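PDB 3T0O: ribonuclease T2 from Homo sapiens, which cleaves single-stranded RNA, preferentially between purine and uridine residues, degrading microbial RNA so that the products can be sensed by TLR8 in innate immunity. Local coordinates for residues E49-S54 against G95-Q100; W55-E60 against N82-W87. All coordinates share one frame; numbering follows the deposited sequence.

Leaving strand 39-45, the chain enters a long loop that meets helix 84-98 twice before helix 66-72 begins. Residues 49-54 come first and are bonded at 95-100, toward the C-terminal end of the helix; this is contact 1, which closes the wider loop. Residues 55-60 follow at once and pack on the beginning of the same helix, 82-87, so that contact 2 closes a shorter loop, containing helix 66-72, wholly within the first. The loop therefore runs antiparallel to the helix, a disulfide at one end and apolar packing at the other. The contacts, with centres about 14 Å apart, meet where Ala99 CB packs on Trp55 CZ3 at 3.6 Å.

Contact 1: E49-S54 against G95-Q100. With NAG (2-acetamido-2-deoxy-beta-D-glucopyranose), chain B.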
# COMPACT_ATOMS: atom_id res chain seq x y z
N GLU A 49 5.02 0.90 -16.17
CA GLU A 49 3.56 0.88 -15.96
C GLU A 49 2.84 0.71 -17.26
O GLU A 49 3.37 1.03 -18.35
CB GLU A 49 3.07 2.19 -15.37
CG GLU A 49 3.79 2.65 -14.14
CD GLU A 49 3.29 3.99 -13.66
OE1 GLU A 49 2.94 4.84 -14.51
OE2 GLU A 49 3.21 4.15 -12.43
N GLY A 50 1.63 0.14 -17.20
CA GLY A 50 0.76 0.14 -18.35
C GLY A 50 1.30 -0.75 -19.48
O GLY A 50 1.35 -0.37 -20.68
N CYS A 51 1.72 -1.96 -19.10
CA CYS A 51 2.51 -2.81 -20.02
C CYS A 51 1.70 -3.59 -21.03
O CYS A 51 2.27 -4.20 -21.95
CB CYS A 51 3.29 -3.79 -19.16
SG CYS A 51 4.68 -2.97 -18.35
N ASN A 52 0.39 -3.64 -20.86
CA ASN A 52 -0.34 -4.48 -21.83
C ASN A 52 -1.79 -4.04 -21.90
O ASN A 52 -2.66 -4.47 -21.12
CB ASN A 52 -0.24 -5.94 -21.43
CG ASN A 52 -0.71 -6.88 -22.50
OD1 ASN A 52 -1.45 -6.49 -23.41
ND2 ASN A 52 -0.27 -8.16 -22.40
N ARG A 53 -2.05 -3.13 -22.84
CA ARG A 53 -3.40 -2.58 -22.94
C ARG A 53 -4.42 -3.64 -23.42
O ARG A 53 -5.64 -3.46 -23.18
CB ARG A 53 -3.40 -1.34 -23.85
N SER A 54 -3.93 -4.73 -24.04
CA SER A 54 -4.75 -5.86 -24.47
C SER A 54 -5.01 -6.91 -23.42
O SER A 54 -5.52 -7.98 -23.77
CB SER A 54 -4.11 -6.59 -25.66
OG SER A 54 -3.83 -5.68 -26.71
N GLY A 95 -0.03 -4.55 -12.63
CA GLY A 95 -0.03 -6.05 -12.69
C GLY A 95 0.41 -6.53 -14.06
O GLY A 95 1.16 -7.50 -14.13
N THR A 96 0.02 -5.85 -15.14
CA THR A 96 0.41 -6.30 -16.47
C THR A 96 1.93 -6.29 -16.59
O THR A 96 2.47 -7.13 -17.25
CB THR A 96 -0.22 -5.44 -17.59
OG1 THR A 96 0.20 -4.10 -17.39
CG2 THR A 96 -1.74 -5.57 -17.52
N CYS A 97 2.59 -5.33 -15.96
CA CYS A 97 4.08 -5.30 -15.92
C CYS A 97 4.68 -6.35 -14.97
O CYS A 97 5.65 -7.05 -15.31
CB CYS A 97 4.55 -3.91 -15.46
SG CYS A 97 3.91 -2.55 -16.52
N ALA A 98 4.03 -6.51 -13.81
CA ALA A 98 4.51 -7.45 -12.78
C ALA A 98 4.43 -8.86 -13.32
O ALA A 98 5.22 -9.75 -12.93
CB ALA A 98 3.65 -7.34 -11.52
N ALA A 99 3.54 -9.07 -14.31
CA ALA A 99 3.36 -10.44 -14.89
C ALA A 99 4.54 -11.01 -15.68
O ALA A 99 4.53 -12.16 -16.10
CB ALA A 99 2.12 -10.46 -15.77
N GLN A 100 5.55 -10.19 -15.94
CA GLN A 100 6.81 -10.72 -16.43
C GLN A 100 7.45 -11.72 -15.49
O GLN A 100 8.31 -12.50 -15.90
CB GLN A 100 7.75 -9.57 -16.58
CG GLN A 100 7.34 -8.70 -17.66
CD GLN A 100 8.13 -7.43 -17.65
OE1 GLN A 100 9.34 -7.43 -17.26
NE2 GLN A 100 7.48 -6.37 -18.01
C1 NAG B . -0.66 -9.15 -23.38
C2 NAG B . 0.60 -9.91 -23.78
C3 NAG B . 0.21 -11.17 -24.57
C4 NAG B . -0.84 -12.02 -23.84
C5 NAG B . -2.01 -11.11 -23.47
C6 NAG B . -3.02 -11.81 -22.55
C7 NAG B . 2.64 -8.65 -24.12
C8 NAG B . 3.48 -7.76 -24.98
N2 NAG B . 1.44 -9.05 -24.61
O3 NAG B . 1.34 -11.97 -24.95
O4 NAG B . -1.36 -13.01 -24.71
O5 NAG B . -1.48 -10.06 -22.68
O6 NAG B . -2.28 -12.45 -21.53
O7 NAG B . 3.01 -9.00 -23.03
O HOH W 1 1.77 -8.11 -19.95
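Cys51 and Cys97 join in a disulfide that pins the loop after strand 39-45 to the C-terminal part of helix 84-98 in this RNase T2 fold. The SG atoms of Cys51 and Cys97 are 2.0 Å apart, and the bridge has a right-handed twist with chi3 at 99°. In both cysteines SG stands anti to the carbonyl carbon (chi1 -75° in Cys51, -57° in Cys97), and with both CB atoms directed at the opposite segment the two sulfurs meet. The loop has no regular structure here; the disulfide fastens it to the helix covalently, and backbone bonding of Gly50 with Lys93 adds a second tie. Gly50, the residue before Cys51, takes a positive phi, which suits glycine.

Beside the bridge, Thr96 faces the loop with both branches. Its OG1 is hydrogen-bonded to Glu92 O, one turn back in the helix, and lies 3.1 Å from Cys51 N. Thr96 CB meets Asn52 CB at 3.9 Å. Further out, Glu49 OE1 forms a salt bridge with Lys93, and its side chain lies near that of His94, a predicted active-site residue.

Asn52 carries an N-linked sugar, its ND2 bonded to NAG C1. A water joins this linkage to the helix: it accepts from Asn52 ND2 at 3.2 Å and donates to Thr96 O at 3.0 Å.

Contact 2: W55-E60 against N82-W87; sequences WPFNLE and NRSRFW. With NAG (2-acetamido-2-deoxy-beta-D-glucopyranose), chain B.
The beginning of helix 84-98, which carries the active-site residues Glu90 (by similarity) and His94 (predicted), packs through Ser84 and Trp87 against Phe57 and Leu59 of the loop between strand 39-45 and helix 66-72. These positions, three residues apart, lie on one side of the helix, and apolar loop residues suit the surface they offer. Phe57 holds CG anti to its own N (chi1 -177°), which extends the ring toward the helix: CZ touches Trp87 CB at 3.8 Å, and the main-chain carbonyl of Trp87 lies over one ring face. Leu59 N is over the opposite face, near the rim, so the phenyl ring is sandwiched between backbone groups of both segments.

Leu59 CD1 and CD2 straddle Ser84 CB, each 4.0 Å from it, and CD1 also lies at the edge of the Trp87 indole, 4.1 Å from CE3. Serine, with only CB and a hydroxyl, lets both methyls come up to its CB. Trp87 NE1 is satisfied elsewhere, by Trp73 O, and the Trp73 ring meets its indole edge-to-face.

Asn82 OD1 accepts from Ser84 N at 3.1 Å and from Ser84 OG at 2.9 Å, both donors approaching from the same face of the amide, holding the hydroxyl on Asn82 while CB packs on the leucine methyls. At the other end of the loop segment, Trp55, edge-to-face with Trp91 of the same helix, has NAG O6 over one ring face, 3.4 Å from CD2. With Asn82 OD1 bonded to the N-H of Ser84, two residues on, the segment enters helix 84-98 by an Asx turn that caps its N-terminal end.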
# COMPACT_ATOMS: atom_id res chain seq x y z
N TRP A 55 -4.64 -6.65 -22.15
CA TRP A 55 -4.89 -7.66 -21.12
C TRP A 55 -5.71 -7.03 -20.01
O TRP A 55 -5.21 -6.66 -18.97
CB TRP A 55 -3.56 -8.17 -20.54
CG TRP A 55 -3.63 -9.40 -19.72
CD1 TRP A 55 -4.75 -10.10 -19.31
CD2 TRP A 55 -2.51 -10.05 -19.10
NE1 TRP A 55 -4.38 -11.14 -18.51
CE2 TRP A 55 -3.00 -11.13 -18.36
CE3 TRP A 55 -1.12 -9.79 -19.10
CZ2 TRP A 55 -2.17 -12.01 -17.68
CZ3 TRP A 55 -0.29 -10.65 -18.42
CH2 TRP A 55 -0.81 -11.73 -17.68
N PRO A 56 -7.00 -6.87 -20.25
CA PRO A 56 -7.84 -6.16 -19.30
C PRO A 56 -8.04 -6.94 -18.01
O PRO A 56 -8.00 -8.18 -17.98
CB PRO A 56 -9.16 -6.02 -20.04
CG PRO A 56 -9.16 -7.19 -21.02
CD PRO A 56 -7.75 -7.25 -21.46
N PHE A 57 -8.27 -6.15 -16.97
CA PHE A 57 -8.72 -6.71 -15.69
C PHE A 57 -9.97 -7.54 -15.91
O PHE A 57 -10.87 -7.14 -16.67
CB PHE A 57 -9.05 -5.57 -14.77
CG PHE A 57 -9.45 -6.00 -13.41
CD1 PHE A 57 -8.59 -6.75 -12.63
CD2 PHE A 57 -10.76 -5.78 -12.96
CE1 PHE A 57 -8.99 -7.22 -11.34
CE2 PHE A 57 -11.15 -6.21 -11.68
CZ PHE A 57 -10.29 -6.90 -10.86
N ASN A 58 -10.01 -8.68 -15.22
CA ASN A 58 -11.15 -9.59 -15.31
C ASN A 58 -11.45 -10.03 -13.85
O ASN A 58 -10.79 -10.90 -13.27
CB ASN A 58 -10.82 -10.77 -16.21
CG ASN A 58 -11.98 -11.73 -16.34
OD1 ASN A 58 -13.00 -11.55 -15.67
ND2 ASN A 58 -11.83 -12.77 -17.18
N LEU A 59 -12.47 -9.40 -13.28
CA LEU A 59 -12.83 -9.67 -11.91
C LEU A 59 -13.08 -11.16 -11.63
O LEU A 59 -12.71 -11.70 -10.60
CB LEU A 59 -14.03 -8.79 -11.55
CG LEU A 59 -14.47 -8.81 -10.10
CD1 LEU A 59 -13.37 -8.26 -9.20
CD2 LEU A 59 -15.77 -7.90 -10.01
N GLU A 60 -13.72 -11.82 -12.59
CA GLU A 60 -14.00 -13.24 -12.47
C GLU A 60 -12.78 -14.09 -12.10
O GLU A 60 -12.90 -15.07 -11.37
CB GLU A 60 -14.61 -13.75 -13.79
CG GLU A 60 -15.99 -13.17 -14.03
N ASN A 82 -18.10 1.06 -7.03
CA ASN A 82 -17.64 -0.14 -7.67
C ASN A 82 -16.17 -0.32 -7.29
O ASN A 82 -15.29 0.32 -7.87
CB ASN A 82 -17.71 0.01 -9.16
CG ASN A 82 -17.39 -1.28 -9.87
OD1 ASN A 82 -16.84 -2.23 -9.26
ND2 ASN A 82 -17.75 -1.34 -11.17
N ARG A 83 -15.90 -1.14 -6.28
CA ARG A 83 -14.56 -1.29 -5.75
C ARG A 83 -13.60 -1.88 -6.81
O ARG A 83 -12.37 -1.72 -6.77
CB ARG A 83 -14.65 -2.20 -4.52
CG ARG A 83 -13.61 -1.98 -3.54
CD ARG A 83 -13.80 -2.95 -2.36
NE ARG A 83 -14.77 -2.52 -1.33
CZ ARG A 83 -16.03 -2.98 -1.21
NH1 ARG A 83 -16.58 -3.86 -2.06
NH2 ARG A 83 -16.77 -2.52 -0.21
N SER A 84 -14.17 -2.55 -7.78
CA SER A 84 -13.35 -3.18 -8.75
C SER A 84 -12.70 -2.13 -9.71
O SER A 84 -11.73 -2.46 -10.39
CB SER A 84 -14.06 -4.36 -9.42
OG SER A 84 -14.74 -3.84 -10.51
N ARG A 85 -13.18 -0.88 -9.76
CA ARG A 85 -12.50 0.16 -10.56
C ARG A 85 -11.09 0.35 -10.07
O ARG A 85 -10.15 0.54 -10.85
CB ARG A 85 -13.19 1.53 -10.50
CG ARG A 85 -14.66 1.56 -10.81
CD ARG A 85 -15.12 3.03 -10.89
NE ARG A 85 -14.35 3.83 -11.85
CZ ARG A 85 -14.65 5.08 -12.20
NH1 ARG A 85 -15.70 5.69 -11.65
NH2 ARG A 85 -13.91 5.74 -13.10
N PHE A 86 -10.90 0.32 -8.77
CA PHE A 86 -9.52 0.47 -8.23
C PHE A 86 -8.64 -0.69 -8.58
O PHE A 86 -7.52 -0.51 -8.99
CB PHE A 86 -9.67 0.68 -6.72
CG PHE A 86 -8.42 0.64 -5.92
CD1 PHE A 86 -7.30 1.29 -6.33
CD2 PHE A 86 -8.41 0.00 -4.67
CE1 PHE A 86 -6.13 1.28 -5.53
CE2 PHE A 86 -7.32 -0.01 -3.89
CZ PHE A 86 -6.13 0.61 -4.32
N TRP A 87 -9.18 -1.91 -8.42
CA TRP A 87 -8.36 -3.09 -8.68
C TRP A 87 -8.05 -3.16 -10.18
O TRP A 87 -6.95 -3.59 -10.55
CB TRP A 87 -9.15 -4.34 -8.23
CG TRP A 87 -9.39 -4.31 -6.80
CD1 TRP A 87 -8.63 -3.72 -5.82
CD2 TRP A 87 -10.52 -4.87 -6.16
NE1 TRP A 87 -9.24 -3.91 -4.58
CE2 TRP A 87 -10.39 -4.61 -4.75
CE3 TRP A 87 -11.64 -5.55 -6.63
CZ2 TRP A 87 -11.36 -5.07 -3.82
CZ3 TRP A 87 -12.58 -6.00 -5.72
CH2 TRP A 87 -12.45 -5.74 -4.35
C1 NAG B . -0.66 -9.15 -23.38
C2 NAG B . 0.60 -9.91 -23.78
C3 NAG B . 0.21 -11.17 -24.57
C4 NAG B . -0.84 -12.02 -23.84
C5 NAG B . -2.01 -11.11 -23.47
C6 NAG B . -3.02 -11.81 -22.55
C7 NAG B . 2.64 -8.65 -24.12
C8 NAG B . 3.48 -7.76 -24.98
N2 NAG B . 1.44 -9.05 -24.61
O3 NAG B . 1.34 -11.97 -24.95
O4 NAG B . -1.36 -13.01 -24.71
O5 NAG B . -1.48 -10.06 -22.68
O6 NAG B . -2.28 -12.45 -21.53
O7 NAG B . 3.01 -9.00 -23.03